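Local coordinates for 2-C-methyl-D-erythritol 2,4-cyclodiphosphate synthase (Thermus thermophilus, PDB 1IV3), which catalyses the ring closure of 4-CDP-2-C-methyl-D-erythritol 2-phosphate to 2-C-methyl-D-erythritol 2,4-cyclodiphosphate with release of CMP, a step of the non-mevalonate route to isoprenoids, at residues A[25-29]-A[102-108]; A[48-54]-A[83-89]; A[96-100]-A[141-146]. The protein carries 3 engineered substitutions. All blocks are in the same frame, centred on the assembly; numbering follows the deposited sequence.

How the interactions relate
From the N terminus, residues 25-29, in the loop between strands 23-25 and 29-31, open interaction 1. Before they meet their partner, interaction 2 opens and closes: the end of helix 39-50 packs on that of helix 73-86, closing a loop of 28 residues nested within the larger one. Strand 91-99 then begins interaction 3, and residues 102-108 close interaction 1 ahead of helix 109-120. Interaction 3 closes last, on strand 141-150, and so crosses interaction 1. These two touch through Leu105, whose CD1 lies 3.6 Å from Leu100 CD2, joining the substrate-binding loop to the central sheet. Interaction 2 lies on the other side of the chain's centre from both.

Interaction 1. Residues A[25-29]-A[102-108]; sequences IPSPV and RPKLGPH
Arg102 and Pro103 meet Val29, Pro28 and Ser27 where two loops of the IspF alpha/beta fold pack together; residues 102-106 belong to the loop that binds 4-CDP-2-C-methyl-D-erythritol 2-phosphate. From CB, Arg102 turns at once: CG lies between the backbone N and the carbonyl carbon (chi1 45°), and from there the chain runs extended to NE, bringing the head across Val29. Val29 CG1 sits over one guanidinium face, offset toward the rim on the NH2 side: Arg102 NE is 3.9 Å from it, CZ 3.4 Å and NH2 3.1 Å. At the tip NH1 passes Pro28 CG at 3.9 Å, while NH2 forms a salt bridge with Glu14. Arginine suits this place because its flat head can take a methyl on its face and still spend its charge at the rim. A cis peptide bond precedes Pro103, whose ring lies against Ser27. The Ser27 OG hydroxyl touches Pro103 CD at 3.2 Å and donates its hydrogen bond to Val29 O (2.7 Å), in the carbonyl plane on a lone pair. An alanine here removes the hydroxyl, which would probably leave Val29 O without this donor and the Pro103 ring with less to rest on. Farther along, Ile25 CG2 makes a CH-pi contact over the His108 ring, 4.1 Å from its centroid and 23° off the normal, where His108 ND1 is buried without a polar partner.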
loop_
_atom_site.group_PDB
_atom_site.type_symbol
_atom_site.label_atom_id
_atom_site.label_comp_id
_atom_site.label_asym_id
_atom_site.label_seq_id
_atom_site.Cartn_x
_atom_site.Cartn_y
_atom_site.Cartn_z
ATOM N N ILE A 25 -15.887 -12.701 -13.275
ATOM C CA ILE A 25 -15.379 -13.858 -12.554
ATOM C C ILE A 25 -16.492 -14.632 -11.849
ATOM O O ILE A 25 -17.183 -14.094 -10.972
ATOM C CB ILE A 25 -14.341 -13.416 -11.517
ATOM C CG1 ILE A 25 -13.195 -12.633 -12.170
ATOM C CG2 ILE A 25 -13.825 -14.606 -10.733
ATOM C CD1 ILE A 25 -12.523 -13.494 -13.232
ATOM N N PRO A 26 -16.626 -15.906 -12.215
ATOM C CA PRO A 26 -17.676 -16.747 -11.608
ATOM C C PRO A 26 -17.512 -16.728 -10.091
ATOM O O PRO A 26 -16.412 -16.980 -9.613
ATOM C CB PRO A 26 -17.404 -18.126 -12.197
ATOM C CG PRO A 26 -16.713 -17.828 -13.501
ATOM C CD PRO A 26 -15.811 -16.670 -13.171
ATOM N N SER A 27 -18.590 -16.387 -9.376
ATOM C CA SER A 27 -18.511 -16.094 -7.961
ATOM C C SER A 27 -19.870 -16.071 -7.272
ATOM O O SER A 27 -20.849 -15.665 -7.891
ATOM C CB SER A 27 -17.838 -14.725 -7.774
ATOM O OG SER A 27 -17.738 -14.371 -6.397
ATOM N N PRO A 28 -19.910 -16.480 -6.013
ATOM C CA PRO A 28 -21.128 -16.375 -5.199
ATOM C C PRO A 28 -21.373 -14.943 -4.743
ATOM O O PRO A 28 -22.436 -14.667 -4.192
ATOM C CB PRO A 28 -20.815 -17.243 -3.975
ATOM C CG PRO A 28 -19.324 -17.173 -3.847
ATOM C CD PRO A 28 -18.798 -17.103 -5.262
ATOM N N VAL A 29 -20.418 -14.031 -4.934
ATOM C CA VAL A 29 -20.482 -12.678 -4.393
ATOM C C VAL A 29 -19.887 -11.676 -5.373
ATOM O O VAL A 29 -18.963 -11.977 -6.131
ATOM C CB VAL A 29 -19.747 -12.540 -3.045
ATOM C CG1 VAL A 29 -20.369 -13.443 -1.991
ATOM C CG2 VAL A 29 -18.258 -12.848 -3.179
ATOM N N ARG A 102 -13.282 -14.749 -0.874
ATOM C CA ARG A 102 -13.823 -15.678 -1.868
ATOM C C ARG A 102 -14.272 -14.846 -3.058
ATOM O O ARG A 102 -14.582 -13.671 -2.785
ATOM C CB ARG A 102 -14.973 -16.485 -1.281
ATOM C CG ARG A 102 -15.956 -15.637 -0.503
ATOM C CD ARG A 102 -17.129 -16.427 0.077
ATOM N NE ARG A 102 -18.173 -15.486 0.492
ATOM C CZ ARG A 102 -19.479 -15.685 0.446
ATOM N NH1 ARG A 102 -19.960 -16.834 -0.012
ATOM N NH2 ARG A 102 -20.310 -14.732 0.860
ATOM N N PRO A 103 -14.291 -15.363 -4.270
ATOM C CA PRO A 103 -13.892 -16.714 -4.651
ATOM C C PRO A 103 -12.376 -16.831 -4.797
ATOM O O PRO A 103 -11.679 -15.815 -4.793
ATOM C CB PRO A 103 -14.517 -16.883 -6.044
ATOM C CG PRO A 103 -14.421 -15.504 -6.615
ATOM C CD PRO A 103 -14.706 -14.581 -5.468
ATOM N N LYS A 104 -11.856 -18.047 -4.928
ATOM C CA LYS A 104 -10.444 -18.226 -5.237
ATOM C C LYS A 104 -10.109 -17.623 -6.601
ATOM O O LYS A 104 -10.829 -17.883 -7.578
ATOM C CB LYS A 104 -10.082 -19.722 -5.237
ATOM C CG LYS A 104 -10.238 -20.330 -3.841
ATOM C CD LYS A 104 -9.811 -21.788 -3.818
ATOM C CE LYS A 104 -8.788 -22.049 -2.717
ATOM N NZ LYS A 104 -9.458 -22.419 -1.433
ATOM N N LEU A 105 -9.032 -16.850 -6.657
ATOM C CA LEU A 105 -8.657 -16.229 -7.939
ATOM C C LEU A 105 -7.623 -17.034 -8.700
ATOM O O LEU A 105 -7.448 -16.860 -9.912
ATOM C CB LEU A 105 -8.214 -14.779 -7.682
ATOM C CG LEU A 105 -9.304 -13.813 -7.183
ATOM C CD1 LEU A 105 -8.792 -12.381 -7.144
ATOM C CD2 LEU A 105 -10.558 -13.876 -8.057
ATOM N N GLY A 106 -6.944 -17.945 -7.988
ATOM C CA GLY A 106 -5.949 -18.808 -8.607
ATOM C C GLY A 106 -6.293 -19.385 -9.965
ATOM O O GLY A 106 -5.504 -19.223 -10.926
ATOM N N PRO A 107 -7.449 -20.031 -10.079
ATOM C CA PRO A 107 -7.816 -20.662 -11.354
ATOM C C PRO A 107 -7.973 -19.649 -12.484
ATOM O O PRO A 107 -8.028 -20.085 -13.645
ATOM C CB PRO A 107 -9.161 -21.339 -11.061
ATOM C CG PRO A 107 -9.161 -21.525 -9.586
ATOM C CD PRO A 107 -8.499 -20.261 -9.078
ATOM N N HIS A 108 -8.042 -18.357 -12.167
ATOM C CA HIS A 108 -8.238 -17.316 -13.181
ATOM C C HIS A 108 -7.003 -16.480 -13.453
ATOM O O HIS A 108 -7.039 -15.458 -14.156
ATOM C CB HIS A 108 -9.367 -16.362 -12.722
ATOM C CG HIS A 108 -10.653 -17.125 -12.549
ATOM N ND1 HIS A 108 -11.205 -17.462 -11.341
ATOM C CD2 HIS A 108 -11.472 -17.627 -13.506
ATOM C CE1 HIS A 108 -12.324 -18.141 -11.542
ATOM N NE2 HIS A 108 -12.501 -18.249 -12.845
#

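Interaction 2. Residues A[48-54]-A[83-89]; sequences LLSAYGL and LVEARGA
The Tyr52 ring reaches out from the end of helix 39-50 and lies across Val84, with Arg87 and Ala89 bordering it farther out. Its CG is anti to the carbonyl carbon (chi1 -85°), which directs the ring at the second helix. Tyr52 CD1 sits 3.7 Å from Val84 CG1, a methyl of the short, beta-branched valine, which lets the ring come close to the helix. Over one face of the ring, offset toward the rim, stands the carbonyl oxygen Val84 O. Arg87 runs past Tyr52 in the opposite sense, its CB 3.8 Å from Tyr52 CE2, and its guanidinium plane is turned 78° from the ring, so the two flat groups are far from stacked. Arg2 of the same chain makes a cation-pi contact with Tyr52.

Both helices end here in Schellman motifs. Gly53 and Gly88 are the C-prime residues, and the positive phi each needs is easy for glycine. The chain bends back after each, and that return carries Leu54 from one helix and Ala89 from the other into the contact. Val84 O accepts from Arg87 N and Ala89 N, which reach it from opposite faces of its plane.

Leu54 spreads its two methyls over different partners: CD1 packs 3.8 Å from Val84 CG1, while CD2 lies obliquely by the Arg87 guanidinium, 3.5 Å from Arg87 NE. Of the arginine's carbons, CB rests on Tyr52 CE2 and CD comes near Leu54 CD2, while its head turns back along its own helix, where NH1 donates to Leu83 O at 2.9 Å. Tyrosine suits its place because the ring packs on apolar groups while the hydroxyl meets a water: at the ring's edge, in plane, this water lies 2.6 Å from Tyr52 OH and donates to Arg87 O.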
loop_
_atom_site.group_PDB
_atom_site.type_symbol
_atom_site.label_atom_id
_atom_site.label_comp_id
_atom_site.label_asym_id
_atom_site.label_seq_id
_atom_site.Cartn_x
_atom_site.Cartn_y
_atom_site.Cartn_z
ATOM N N LEU A 48 -2.487 5.522 -12.108
ATOM C CA LEU A 48 -2.072 6.242 -13.314
ATOM C C LEU A 48 -2.325 7.729 -13.202
ATOM O O LEU A 48 -1.449 8.551 -13.494
ATOM C CB LEU A 48 -2.832 5.679 -14.524
ATOM C CG LEU A 48 -2.450 4.258 -14.957
ATOM C CD1 LEU A 48 -3.420 3.741 -16.030
ATOM C CD2 LEU A 48 -1.023 4.184 -15.504
ATOM N N LEU A 49 -3.547 8.080 -12.782
ATOM C CA LEU A 49 -3.886 9.502 -12.646
ATOM C C LEU A 49 -2.944 10.160 -11.656
ATOM O O LEU A 49 -2.421 11.260 -11.844
ATOM C CB LEU A 49 -5.334 9.659 -12.180
ATOM C CG LEU A 49 -6.424 9.177 -13.149
ATOM C CD1 LEU A 49 -7.803 9.360 -12.517
ATOM C CD2 LEU A 49 -6.328 9.912 -14.475
ATOM N N SER A 50 -2.751 9.460 -10.543
ATOM C CA SER A 50 -1.890 9.929 -9.459
ATOM C C SER A 50 -0.469 10.228 -9.937
ATOM O O SER A 50 0.152 11.193 -9.478
ATOM C CB SER A 50 -1.875 8.869 -8.342
ATOM O OG SER A 50 -1.416 9.489 -7.141
ATOM N N ALA A 51 0.045 9.400 -10.844
ATOM C CA ALA A 51 1.407 9.576 -11.332
ATOM C C ALA A 51 1.607 10.934 -12.009
ATOM O O ALA A 51 2.756 11.351 -12.156
ATOM C CB ALA A 51 1.807 8.472 -12.299
ATOM N N TYR A 52 0.522 11.585 -12.425
ATOM C CA TYR A 52 0.629 12.911 -13.022
ATOM C C TYR A 52 -0.158 13.955 -12.268
ATOM O O TYR A 52 -0.328 15.073 -12.756
ATOM C CB TYR A 52 0.176 12.859 -14.491
ATOM C CG TYR A 52 1.320 12.428 -15.377
ATOM C CD1 TYR A 52 1.606 11.069 -15.495
ATOM C CD2 TYR A 52 2.097 13.359 -16.051
ATOM C CE1 TYR A 52 2.650 10.641 -16.286
ATOM C CE2 TYR A 52 3.139 12.928 -16.854
ATOM C CZ TYR A 52 3.399 11.581 -16.963
ATOM O OH TYR A 52 4.428 11.142 -17.754
ATOM N N GLY A 53 -0.625 13.644 -11.055
ATOM C CA GLY A 53 -1.329 14.640 -10.269
ATOM C C GLY A 53 -2.687 14.991 -10.859
ATOM O O GLY A 53 -3.202 16.068 -10.547
ATOM N N LEU A 54 -3.283 14.141 -11.688
ATOM C CA LEU A 54 -4.482 14.515 -12.436
ATOM C C LEU A 54 -5.763 14.423 -11.648
ATOM O O LEU A 54 -6.821 14.909 -12.040
ATOM C CB LEU A 54 -4.549 13.607 -13.671
ATOM C CG LEU A 54 -3.322 13.793 -14.584
ATOM C CD1 LEU A 54 -3.322 12.731 -15.664
ATOM C CD2 LEU A 54 -3.323 15.206 -15.134
ATOM N N LEU A 83 -4.771 10.286 -21.128
ATOM C CA LEU A 83 -4.347 11.522 -20.476
ATOM C C LEU A 83 -2.875 11.486 -20.096
ATOM O O LEU A 83 -2.172 12.467 -20.311
ATOM C CB LEU A 83 -5.190 11.779 -19.225
ATOM C CG LEU A 83 -6.684 11.994 -19.449
ATOM C CD1 LEU A 83 -7.425 11.997 -18.117
ATOM C CD2 LEU A 83 -6.943 13.293 -20.206
ATOM N N VAL A 84 -2.359 10.391 -19.522
ATOM C CA VAL A 84 -0.919 10.485 -19.204
ATOM C C VAL A 84 -0.060 10.389 -20.459
ATOM O O VAL A 84 1.000 11.024 -20.509
ATOM C CB VAL A 84 -0.571 9.424 -18.160
ATOM C CG1 VAL A 84 -1.514 9.647 -16.980
ATOM C CG2 VAL A 84 -0.695 8.019 -18.714
ATOM N N GLU A 85 -0.499 9.619 -21.465
ATOM C CA GLU A 85 0.295 9.464 -22.697
ATOM C C GLU A 85 0.386 10.822 -23.359
ATOM O O GLU A 85 1.403 11.241 -23.903
ATOM C CB GLU A 85 -0.290 8.432 -23.658
ATOM C CG GLU A 85 0.018 6.997 -23.253
ATOM C CD GLU A 85 -0.816 5.941 -23.943
ATOM O OE1 GLU A 85 -1.474 6.239 -24.960
ATOM O OE2 GLU A 85 -0.831 4.782 -23.467
ATOM N N ALA A 86 -0.720 11.561 -23.276
ATOM C CA ALA A 86 -0.652 12.896 -23.883
ATOM C C ALA A 86 0.344 13.789 -23.181
ATOM O O ALA A 86 0.793 14.800 -23.718
ATOM C CB ALA A 86 -2.035 13.537 -23.842
ATOM N N ARG A 87 0.690 13.451 -21.953
ATOM C CA ARG A 87 1.643 14.262 -21.194
ATOM C C ARG A 87 3.049 13.682 -21.248
ATOM O O ARG A 87 3.892 14.110 -20.460
ATOM C CB ARG A 87 1.124 14.420 -19.762
ATOM C CG ARG A 87 -0.052 15.409 -19.702
ATOM C CD ARG A 87 -0.889 15.151 -18.456
ATOM N NE ARG A 87 -2.067 15.997 -18.345
ATOM C CZ ARG A 87 -3.162 15.961 -19.091
ATOM N NH1 ARG A 87 -3.324 15.096 -20.090
ATOM N NH2 ARG A 87 -4.137 16.826 -18.833
ATOM N N GLY A 88 3.274 12.761 -22.173
ATOM C CA GLY A 88 4.559 12.174 -22.469
ATOM C C GLY A 88 4.849 10.881 -21.746
ATOM O O GLY A 88 5.946 10.327 -21.853
ATOM N N ALA A 89 3.911 10.318 -20.985
ATOM C CA ALA A 89 4.262 9.116 -20.226
ATOM C C ALA A 89 4.363 7.870 -21.084
ATOM O O ALA A 89 3.659 7.700 -22.088
ATOM C CB ALA A 89 3.174 8.924 -19.178
HETATM O O HOH W 1 6.020 12.924 -18.758
#

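Interaction 3. Residues A[96-100]-A[141-146]; sequences LVLTL and HVQARA
Residues Val97 and Thr99 pair with Arg145 and Gln143 in an antiparallel ladder between neighbouring strands of the central mixed sheet; the segment axes run at 171°. Backbone hydrogen bonds come first. In the hydrogen-bonded pair Val97-Arg145, Val97 N reaches Arg145 O at 2.9 Å almost in line with the carbonyl, and Arg145 N returns a bond to Val97 O. The pair Thr99-Gln143 does likewise, Thr99 N to Gln143 O measuring 2.8 Å and the reverse bond, Gln143 N to Thr99 O, 2.7 Å. Weaker CA-H...O contacts fill in between, such as Ala144 CA to Val97 O at 3.2 Å. Beta-branched Val97 and Thr99 suit such extended backbone.

The polar and charged contacts lie on the face of Thr99, Gln143 and Arg145, which Val97 shares and which is turned to the other subunits of the homotrimer. Arg145 forms a salt bridge through NH1 with Glu7 of the third subunit and a long, weak ion pair through NE with Glu7 of its own chain. These carboxylates probably offset the nearness of Arg145 of the second subunit. Val97 packs on Tyr5 of the third subunit.

Apolar contacts occupy the opposite face, where Leu96, Leu98, Ala144 and Ala146 lie beneath helix 39-50. The alanines leave room for the helix, whose Ala43 and Leu44 rest on Ala144 and Ala146. Leu96 CB meets Ala146 CB at 3.7 Å. Toward the substrate end of the strand, Leu100 CD1 is 4.2 Å from Val142 CG2, and Val142 also packs on His10, a ligand of the bound magnesium ion. Leu98 holds CG anti to its carbonyl carbon (chi1 -51°), and from there its CD2 reaches over to lie 3.6 Å from Ala144 CB.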
loop_
_atom_site.group_PDB
_atom_site.type_symbol
_atom_site.label_atom_id
_atom_site.label_comp_id
_atom_site.label_asym_id
_atom_site.label_seq_id
_atom_site.Cartn_x
_atom_site.Cartn_y
_atom_site.Cartn_z
ATOM N N LEU A 96 0.145 -5.089 -8.530
ATOM C CA LEU A 96 -0.987 -4.848 -7.631
ATOM C C LEU A 96 -1.388 -6.102 -6.873
ATOM O O LEU A 96 -1.086 -7.205 -7.314
ATOM C CB LEU A 96 -2.198 -4.345 -8.410
ATOM C CG LEU A 96 -2.841 -5.360 -9.353
ATOM C CD1 LEU A 96 -4.252 -4.933 -9.742
ATOM C CD2 LEU A 96 -2.004 -5.513 -10.619
ATOM N N VAL A 97 -2.074 -5.841 -5.759
ATOM C CA VAL A 97 -2.566 -6.923 -4.920
ATOM C C VAL A 97 -4.088 -6.836 -4.836
ATOM O O VAL A 97 -4.635 -5.770 -4.558
ATOM C CB VAL A 97 -2.027 -6.825 -3.485
ATOM C CG1 VAL A 97 -2.464 -7.992 -2.626
ATOM C CG2 VAL A 97 -0.495 -6.743 -3.517
ATOM N N LEU A 98 -4.713 -7.981 -5.065
ATOM C CA LEU A 98 -6.133 -8.136 -4.846
ATOM C C LEU A 98 -6.363 -9.002 -3.603
ATOM O O LEU A 98 -5.779 -10.083 -3.512
ATOM C CB LEU A 98 -6.817 -8.801 -6.024
ATOM C CG LEU A 98 -6.506 -8.167 -7.372
ATOM C CD1 LEU A 98 -7.389 -8.827 -8.435
ATOM C CD2 LEU A 98 -6.711 -6.663 -7.342
ATOM N N THR A 99 -7.216 -8.468 -2.732
ATOM C CA THR A 99 -7.523 -9.144 -1.477
ATOM C C THR A 99 -9.014 -9.391 -1.365
ATOM O O THR A 99 -9.827 -8.468 -1.485
ATOM C CB THR A 99 -7.046 -8.292 -0.285
ATOM O OG1 THR A 99 -5.641 -8.035 -0.417
ATOM C CG2 THR A 99 -7.249 -9.038 1.014
ATOM N N LEU A 100 -9.378 -10.646 -1.159
ATOM C CA LEU A 100 -10.778 -11.030 -0.940
ATOM C C LEU A 100 -10.818 -12.475 -0.444
ATOM O O LEU A 100 -9.949 -13.283 -0.796
ATOM C CB LEU A 100 -11.614 -10.840 -2.200
ATOM C CG LEU A 100 -11.474 -11.849 -3.340
ATOM C CD1 LEU A 100 -12.405 -11.502 -4.503
ATOM C CD2 LEU A 100 -10.045 -11.927 -3.834
ATOM N N HIS A 141 -15.401 -7.655 1.684
ATOM C CA HIS A 141 -14.976 -6.659 0.705
ATOM C C HIS A 141 -13.947 -7.270 -0.246
ATOM O O HIS A 141 -13.243 -8.217 0.103
ATOM C CB HIS A 141 -14.351 -5.426 1.342
ATOM C CG HIS A 141 -15.282 -4.571 2.135
ATOM N ND1 HIS A 141 -15.620 -3.298 1.754
ATOM C CD2 HIS A 141 -15.936 -4.808 3.306
ATOM C CE1 HIS A 141 -16.456 -2.790 2.650
ATOM N NE2 HIS A 141 -16.662 -3.676 3.594
ATOM N N VAL A 142 -13.884 -6.699 -1.437
ATOM C CA VAL A 142 -12.745 -6.927 -2.329
ATOM C C VAL A 142 -11.847 -5.697 -2.201
ATOM O O VAL A 142 -12.387 -4.574 -2.234
ATOM C CB VAL A 142 -13.165 -7.177 -3.774
ATOM C CG1 VAL A 142 -14.100 -6.075 -4.307
ATOM C CG2 VAL A 142 -11.935 -7.315 -4.663
ATOM N N GLN A 143 -10.537 -5.878 -2.027
ATOM C CA GLN A 143 -9.672 -4.701 -1.925
ATOM C C GLN A 143 -8.600 -4.785 -3.012
ATOM O O GLN A 143 -8.166 -5.900 -3.325
ATOM C CB GLN A 143 -8.993 -4.605 -0.574
ATOM C CG GLN A 143 -9.949 -4.655 0.610
ATOM C CD GLN A 143 -9.248 -4.903 1.937
ATOM O OE1 GLN A 143 -9.335 -5.973 2.546
ATOM N NE2 GLN A 143 -8.522 -3.892 2.404
ATOM N N ALA A 144 -8.176 -3.655 -3.567
ATOM C CA ALA A 144 -7.054 -3.666 -4.497
ATOM C C ALA A 144 -6.112 -2.537 -4.111
ATOM O O ALA A 144 -6.608 -1.469 -3.749
ATOM C CB ALA A 144 -7.487 -3.474 -5.947
ATOM N N ARG A 145 -4.809 -2.776 -4.213
ATOM C CA ARG A 145 -3.832 -1.691 -4.100
ATOM C C ARG A 145 -2.812 -1.879 -5.205
ATOM O O ARG A 145 -2.410 -3.023 -5.466
ATOM C CB ARG A 145 -3.177 -1.669 -2.716
ATOM C CG ARG A 145 -4.207 -1.606 -1.587
ATOM C CD ARG A 145 -3.527 -1.414 -0.228
ATOM N NE ARG A 145 -4.560 -1.090 0.769
ATOM C CZ ARG A 145 -5.209 -2.075 1.381
ATOM N NH1 ARG A 145 -4.896 -3.330 1.092
ATOM N NH2 ARG A 145 -6.141 -1.783 2.275
ATOM N N ALA A 146 -2.453 -0.772 -5.858
ATOM C CA ALA A 146 -1.643 -0.841 -7.060
ATOM C C ALA A 146 -0.538 0.217 -7.078
ATOM O O ALA A 146 -0.822 1.336 -6.652
ATOM C CB ALA A 146 -2.479 -0.645 -8.330
#